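PDB 2OPA: probable tautomerase ywhB from Bacillus subtilis, which belongs to the tautomerase family of small beta-alpha-beta proteins and is present here as an assembly of six chains. Local coordinates for residues A[14-19]-A[42-47]; A[25-30]-A[36-41]. One frame throughout, in Å; residues are numbered along the deposited sequence.

Interaction 1. Residues A[14-19]-A[42-47]; sequences EQKRNL and IEEMRK
Ile-42 of strand 39-45 pushes its CD1 methyl into the angle between Lys-16 and Leu-19, two residues one turn apart on helix 13-31. With CG1 anti to its own carbonyl carbon (chi1 -71°) and the chain extended beyond it, that methyl is carried up to the helix, 3.9 Å from Lys-16 CB. Leu-19 comes to the same methyl tip to tip, its CD2 standing 4.0 Å from Ile-42 CD1. All three residues are buried, and Leu-19 also rests on Val-5 and Met-7 of strand 2-8. This is the inner face of a beta-alpha-beta unit: the helix packs over two parallel strands, 2-8 and 39-45, and the axes of 14-19 and 42-45 approach to 11.3 Å, their directions 138° apart. Beyond Ile-42 the contact turns polar and thinner. The extended methylenes of Lys-16 run out past the isoleucine and bring NZ to Glu-44 OE1 at 2.9 Å, a salt bridge in which the lysine chain lies roughly perpendicular to the glutamate. The ammonium group meets that oxygen from above the carboxylate plane, 55° out of it, while Glu-44 OE2 stays 3.7 Å from Lys-16 NZ. A further hydrogen bond links Lys-16 NZ to His-49 NE2 of a second subunit, a residue that also packs on Ile-42 and Glu-44; the neighbouring chain thus shares in fixing the lysine. Partly exposed Glu-44 marks the looser side; its side chain lies about 9 Å from bound 2-fluoro-3-(4-hydroxyphenyl)-2E-propeneoate, and the next residue, Met-45, touches that ligand.

Interaction 2. Residues A[25-30]-A[36-41]; sequences EAVKET and EKIVVF
A small apolar contact joins the C-terminal part of helix 13-31 to the start of strand 39-45, with Ile-38, just ahead of the strand, as its centre. No hydrogen bond crosses between the two segments, which bury 127 Å² between them. Ile-38 sends its CD1 methyl against the helix, where it meets both backbone and side chain of Lys-28, 3.6 Å from Lys-28 N and equally far from Lys-28 CB. The lysine takes part through this root alone: with CG anti to the backbone N (chi1 176°), its extended chain leads away from the isoleucine to the exposed surface. Val-27 supplies the buried half. It and Ile-38 run by one another in opposing senses, so that Val-27 CG1 lies 3.9 Å from Ile-38 CD1 and 4.1 Å from Ile-38 CG2. Val-27 also touches Val-3 of strand 2-8 and Leu-19 of a third subunit, and Ile-38 packs on Thr-24 one helical turn back from Lys-28. Within the helix, Thr-30 OG1 donates to Ala-26 O at 2.8 Å, tilted 24° from the carbonyl plane, a side-chain bond back to the preceding turn near the helix end. Past Ile-38 the chain becomes strand: Val-39 bonds through its backbone to Pro-1 and Val-3, and Phe-41 to Val-3 and Val-5, while residues 39-41 pair antiparallel with a strand of a second subunit. Helix, turn and second parallel strand meeting in this way form the latter half of a beta-alpha-beta crossover, the building unit of the tautomerase fold.

Overall arrangement
From the N terminus, strand 2-8 leads through a loop into helix 13-31, whose first turns hold 14-19 and whose later turns hold 25-30. The chain then reverses, and 36-41 returns beneath the end of the helix, closing the short loop of interaction 2. Continuing along strand 39-45, segment 42-47 passes back under the beginning of the helix, where interaction 1 closes a longer loop that encloses the first. The contacts are therefore nested, with centres about 17 Å apart, and fasten both ends of the helix to the same strand. Both also touch a third subunit, so this beta-alpha-beta unit is built into the six-chain assembly at each.

Interaction 1. Residues A[14-19]-A[42-47]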
loop_
_atom_site.group_PDB
_atom_site.type_symbol
_atom_site.label_atom_id
_atom_site.label_comp_id
_atom_site.label_asym_id
_atom_site.label_seq_id
_atom_site.Cartn_x
_atom_site.Cartn_y
_atom_site.Cartn_z
ATOM N N GLU A 14 11.545 16.098 -15.286
ATOM C CA GLU A 14 10.589 17.126 -15.707
ATOM C C GLU A 14 9.177 16.552 -15.803
ATOM O O GLU A 14 8.213 17.199 -15.396
ATOM C CB GLU A 14 10.979 17.735 -17.062
ATOM C CG GLU A 14 12.179 18.670 -17.006
ATOM C CD GLU A 14 13.496 17.938 -16.782
ATOM O OE1 GLU A 14 14.429 18.564 -16.237
ATOM O OE2 GLU A 14 13.604 16.748 -17.158
ATOM N N GLN A 15 9.054 15.344 -16.349
ATOM C CA GLN A 15 7.749 14.718 -16.460
ATOM C C GLN A 15 7.191 14.452 -15.067
ATOM O O GLN A 15 5.986 14.550 -14.851
ATOM C CB GLN A 15 7.836 13.404 -17.231
ATOM C CG GLN A 15 8.005 13.562 -18.728
ATOM C CD GLN A 15 8.168 12.228 -19.419
ATOM O OE1 GLN A 15 9.108 11.487 -19.140
ATOM N NE2 GLN A 15 7.249 11.908 -20.318
ATOM N N LYS A 16 8.069 14.109 -14.130
ATOM C CA LYS A 16 7.653 13.839 -12.763
ATOM C C LYS A 16 7.140 15.111 -12.094
ATOM O O LYS A 16 6.142 15.082 -11.376
ATOM C CB LYS A 16 8.819 13.258 -11.954
ATOM C CG LYS A 16 9.242 11.875 -12.400
ATOM C CD LYS A 16 10.445 11.406 -11.612
ATOM C CE LYS A 16 10.927 10.053 -12.096
ATOM N NZ LYS A 16 12.103 9.573 -11.299
ATOM N N ARG A 17 7.828 16.224 -12.327
ATOM C CA ARG A 17 7.420 17.497 -11.755
ATOM C C ARG A 17 6.051 17.900 -12.311
ATOM O O ARG A 17 5.184 18.356 -11.562
ATOM C CB ARG A 17 8.445 18.584 -12.080
ATOM C CG ARG A 17 8.073 19.959 -11.543
ATOM C CD ARG A 17 9.095 21.008 -11.948
ATOM N NE ARG A 17 10.407 20.762 -11.357
ATOM C CZ ARG A 17 11.550 20.742 -12.044
ATOM N NH1 ARG A 17 11.547 20.950 -13.357
ATOM N NH2 ARG A 17 12.698 20.519 -11.415
ATOM N N ASN A 18 5.864 17.719 -13.621
ATOM C CA ASN A 18 4.602 18.060 -14.269
ATOM C C ASN A 18 3.480 17.175 -13.761
ATOM O O ASN A 18 2.376 17.653 -13.509
ATOM C CB ASN A 18 4.713 17.936 -15.796
ATOM C CG ASN A 18 5.748 18.887 -16.383
ATOM O OD1 ASN A 18 5.966 19.991 -15.856
ATOM N ND2 ASN A 18 6.384 18.475 -17.488
ATOM N N LEU A 19 3.769 15.886 -13.615
ATOM C CA LEU A 19 2.799 14.916 -13.114
ATOM C C LEU A 19 2.250 15.383 -11.767
ATOM O O LEU A 19 1.041 15.436 -11.548
ATOM C CB LEU A 19 3.474 13.554 -12.942
ATOM C CG LEU A 19 2.716 12.468 -12.180
ATOM C CD1 LEU A 19 1.544 11.990 -13.008
ATOM C CD2 LEU A 19 3.658 11.308 -11.864
ATOM N N ILE A 42 5.412 9.315 -5.614
ATOM C CA ILE A 42 5.700 8.656 -6.875
ATOM C C ILE A 42 6.471 7.390 -6.534
ATOM O O ILE A 42 7.470 7.434 -5.814
ATOM C CB ILE A 42 6.574 9.513 -7.814
ATOM C CG1 ILE A 42 5.772 10.697 -8.351
ATOM C CG2 ILE A 42 7.078 8.650 -8.971
ATOM C CD1 ILE A 42 6.600 11.682 -9.172
ATOM N N GLU A 43 5.988 6.263 -7.034
ATOM C CA GLU A 43 6.635 4.980 -6.810
ATOM C C GLU A 43 6.998 4.398 -8.167
ATOM O O GLU A 43 6.128 4.147 -8.998
ATOM C CB GLU A 43 5.697 4.034 -6.065
ATOM C CG GLU A 43 5.664 4.275 -4.569
ATOM C CD GLU A 43 4.552 3.520 -3.867
ATOM O OE1 GLU A 43 4.066 2.506 -4.417
ATOM O OE2 GLU A 43 4.173 3.940 -2.752
ATOM N N GLU A 44 8.287 4.197 -8.393
ATOM C CA GLU A 44 8.744 3.652 -9.654
ATOM C C GLU A 44 8.869 2.142 -9.636
ATOM O O GLU A 44 9.327 1.557 -8.660
ATOM C CB GLU A 44 10.073 4.279 -10.034
ATOM C CG GLU A 44 9.896 5.629 -10.689
ATOM C CD GLU A 44 11.192 6.228 -11.137
ATOM O OE1 GLU A 44 11.178 6.999 -12.112
ATOM O OE2 GLU A 44 12.228 5.939 -10.506
ATOM N N MET A 45 8.448 1.514 -10.725
ATOM C CA MET A 45 8.510 0.069 -10.844
ATOM C C MET A 45 9.571 -0.360 -11.847
ATOM O O MET A 45 9.811 0.315 -12.846
ATOM C CB MET A 45 7.172 -0.486 -11.323
ATOM C CG MET A 45 5.992 -0.237 -10.424
ATOM S SD MET A 45 4.534 -1.021 -11.154
ATOM C CE MET A 45 4.136 0.109 -12.485
ATOM N N ARG A 46 10.190 -1.500 -11.575
ATOM C CA ARG A 46 11.186 -2.074 -12.463
ATOM C C ARG A 46 10.449 -3.084 -13.349
ATOM O O ARG A 46 9.534 -3.770 -12.879
ATOM C CB ARG A 46 12.254 -2.779 -11.637
ATOM C CG ARG A 46 13.180 -1.834 -10.896
ATOM C CD ARG A 46 14.060 -2.573 -9.908
ATOM N NE ARG A 46 14.647 -3.782 -10.479
ATOM C CZ ARG A 46 15.666 -4.447 -9.937
ATOM N NH1 ARG A 46 16.133 -5.546 -10.518
ATOM N NH2 ARG A 46 16.234 -4.003 -8.823
ATOM N N LYS A 47 10.833 -3.176 -14.623
ATOM C CA LYS A 47 10.186 -4.122 -15.541
ATOM C C LYS A 47 10.275 -5.575 -15.081
ATOM O O LYS A 47 9.391 -6.377 -15.378
ATOM C CB LYS A 47 10.775 -4.004 -16.944
ATOM C CG LYS A 47 10.479 -2.675 -17.601
ATOM C CD LYS A 47 11.174 -2.538 -18.940
ATOM C CE LYS A 47 10.598 -3.487 -19.970
ATOM N NZ LYS A 47 11.233 -3.298 -21.304
#

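Interaction 2. Residues A[25-30]-A[36-41]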
loop_
_atom_site.group_PDB
_atom_site.type_symbol
_atom_site.label_atom_id
_atom_site.label_comp_id
_atom_site.label_asym_id
_atom_site.label_seq_id
_atom_site.Cartn_x
_atom_site.Cartn_y
_atom_site.Cartn_z
ATOM N N GLU A 25 -3.581 19.375 -9.132
ATOM C CA GLU A 25 -4.628 20.268 -9.608
ATOM C C GLU A 25 -5.914 19.509 -9.899
ATOM O O GLU A 25 -6.998 19.982 -9.576
ATOM C CB GLU A 25 -4.179 21.012 -10.867
ATOM C CG GLU A 25 -5.241 21.947 -11.423
ATOM C CD GLU A 25 -5.643 23.032 -10.436
ATOM O OE2 GLU A 25 -4.902 23.253 -9.457
ATOM N N ALA A 26 -5.797 18.329 -10.500
ATOM C CA ALA A 26 -6.975 17.537 -10.821
ATOM C C ALA A 26 -7.742 17.178 -9.554
ATOM O O ALA A 26 -8.974 17.225 -9.530
ATOM C CB ALA A 26 -6.576 16.281 -11.564
ATOM N N VAL A 27 -7.007 16.825 -8.502
ATOM C CA VAL A 27 -7.607 16.457 -7.223
ATOM C C VAL A 27 -8.265 17.667 -6.570
ATOM O O VAL A 27 -9.385 17.583 -6.065
ATOM C CB VAL A 27 -6.538 15.879 -6.247
ATOM C CG1 VAL A 27 -7.121 15.722 -4.845
ATOM C CG2 VAL A 27 -6.046 14.539 -6.759
ATOM N N LYS A 28 -7.558 18.790 -6.588
ATOM C CA LYS A 28 -8.058 20.018 -5.992
ATOM C C LYS A 28 -9.379 20.482 -6.592
ATOM O O LYS A 28 -10.296 20.868 -5.866
ATOM C CB LYS A 28 -7.026 21.128 -6.155
ATOM C CG LYS A 28 -7.483 22.479 -5.647
ATOM C CD LYS A 28 -6.450 23.544 -5.961
ATOM C CE LYS A 28 -6.868 24.896 -5.413
ATOM N NZ LYS A 28 -5.836 25.934 -5.692
ATOM N N GLU A 29 -9.487 20.430 -7.914
ATOM C CA GLU A 29 -10.695 20.897 -8.567
ATOM C C GLU A 29 -11.854 19.914 -8.658
ATOM O O GLU A 29 -12.933 20.285 -9.108
ATOM C CB GLU A 29 -10.361 21.440 -9.961
ATOM C CG GLU A 29 -10.098 20.403 -11.028
ATOM C CD GLU A 29 -9.581 21.030 -12.316
ATOM O OE1 GLU A 29 -9.689 20.383 -13.385
ATOM O OE2 GLU A 29 -9.053 22.167 -12.256
ATOM N N THR A 30 -11.657 18.672 -8.230
ATOM C CA THR A 30 -12.742 17.699 -8.290
ATOM C C THR A 30 -13.197 17.220 -6.914
ATOM O O THR A 30 -14.269 16.630 -6.787
ATOM C CB THR A 30 -12.357 16.451 -9.123
ATOM O OG1 THR A 30 -11.217 15.813 -8.534
ATOM C CG2 THR A 30 -12.041 16.834 -10.561
ATOM N N GLU A 36 -2.820 22.692 0.153
ATOM C CA GLU A 36 -1.797 22.251 1.093
ATOM C C GLU A 36 -2.132 20.922 1.756
ATOM O O GLU A 36 -1.371 20.433 2.587
ATOM C CB GLU A 36 -1.550 23.315 2.170
ATOM C CG GLU A 36 -2.565 23.366 3.309
ATOM O OE1 GLU A 36 -4.099 24.602 1.991
ATOM N N LYS A 37 -3.268 20.340 1.386
ATOM C CA LYS A 37 -3.691 19.059 1.951
ATOM C C LYS A 37 -3.489 17.916 0.956
ATOM O O LYS A 37 -3.716 16.755 1.285
ATOM C CB LYS A 37 -5.171 19.107 2.329
ATOM C CG LYS A 37 -5.523 20.135 3.382
ATOM C CD LYS A 37 -5.020 19.713 4.739
ATOM C CE LYS A 37 -5.452 20.696 5.801
ATOM N NZ LYS A 37 -5.108 20.201 7.164
ATOM N N ILE A 38 -3.081 18.249 -0.264
ATOM C CA ILE A 38 -2.882 17.239 -1.289
ATOM C C ILE A 38 -1.424 16.794 -1.372
ATOM O O ILE A 38 -0.525 17.574 -1.702
ATOM C CB ILE A 38 -3.356 17.757 -2.654
ATOM C CG1 ILE A 38 -4.802 18.257 -2.535
ATOM C CG2 ILE A 38 -3.274 16.639 -3.688
ATOM C CD1 ILE A 38 -5.317 18.979 -3.763
ATOM N N VAL A 39 -1.210 15.524 -1.055
ATOM C CA VAL A 39 0.112 14.924 -1.059
ATOM C C VAL A 39 0.231 13.914 -2.193
ATOM O O VAL A 39 -0.700 13.142 -2.446
ATOM C CB VAL A 39 0.374 14.211 0.278
ATOM C CG1 VAL A 39 1.683 13.421 0.221
ATOM C CG2 VAL A 39 0.405 15.237 1.399
ATOM N N VAL A 40 1.373 13.927 -2.875
ATOM C CA VAL A 40 1.607 12.997 -3.967
ATOM C C VAL A 40 2.900 12.199 -3.767
ATOM O O VAL A 40 3.953 12.767 -3.467
ATOM C CB VAL A 40 1.683 13.730 -5.331
ATOM C CG1 VAL A 40 1.898 12.727 -6.450
ATOM C CG2 VAL A 40 0.410 14.517 -5.574
ATOM N N PHE A 41 2.800 10.881 -3.920
ATOM C CA PHE A 41 3.957 10.004 -3.798
ATOM C C PHE A 41 4.168 9.366 -5.158
ATOM O O PHE A 41 3.208 8.935 -5.795
ATOM C CB PHE A 41 3.722 8.862 -2.797
ATOM C CG PHE A 41 3.336 9.308 -1.419
ATOM C CD1 PHE A 41 2.008 9.249 -1.002
ATOM C CD2 PHE A 41 4.301 9.755 -0.522
ATOM C CE1 PHE A 41 1.647 9.624 0.298
ATOM C CE2 PHE A 41 3.950 10.132 0.775
ATOM C CZ PHE A 41 2.622 10.064 1.183
#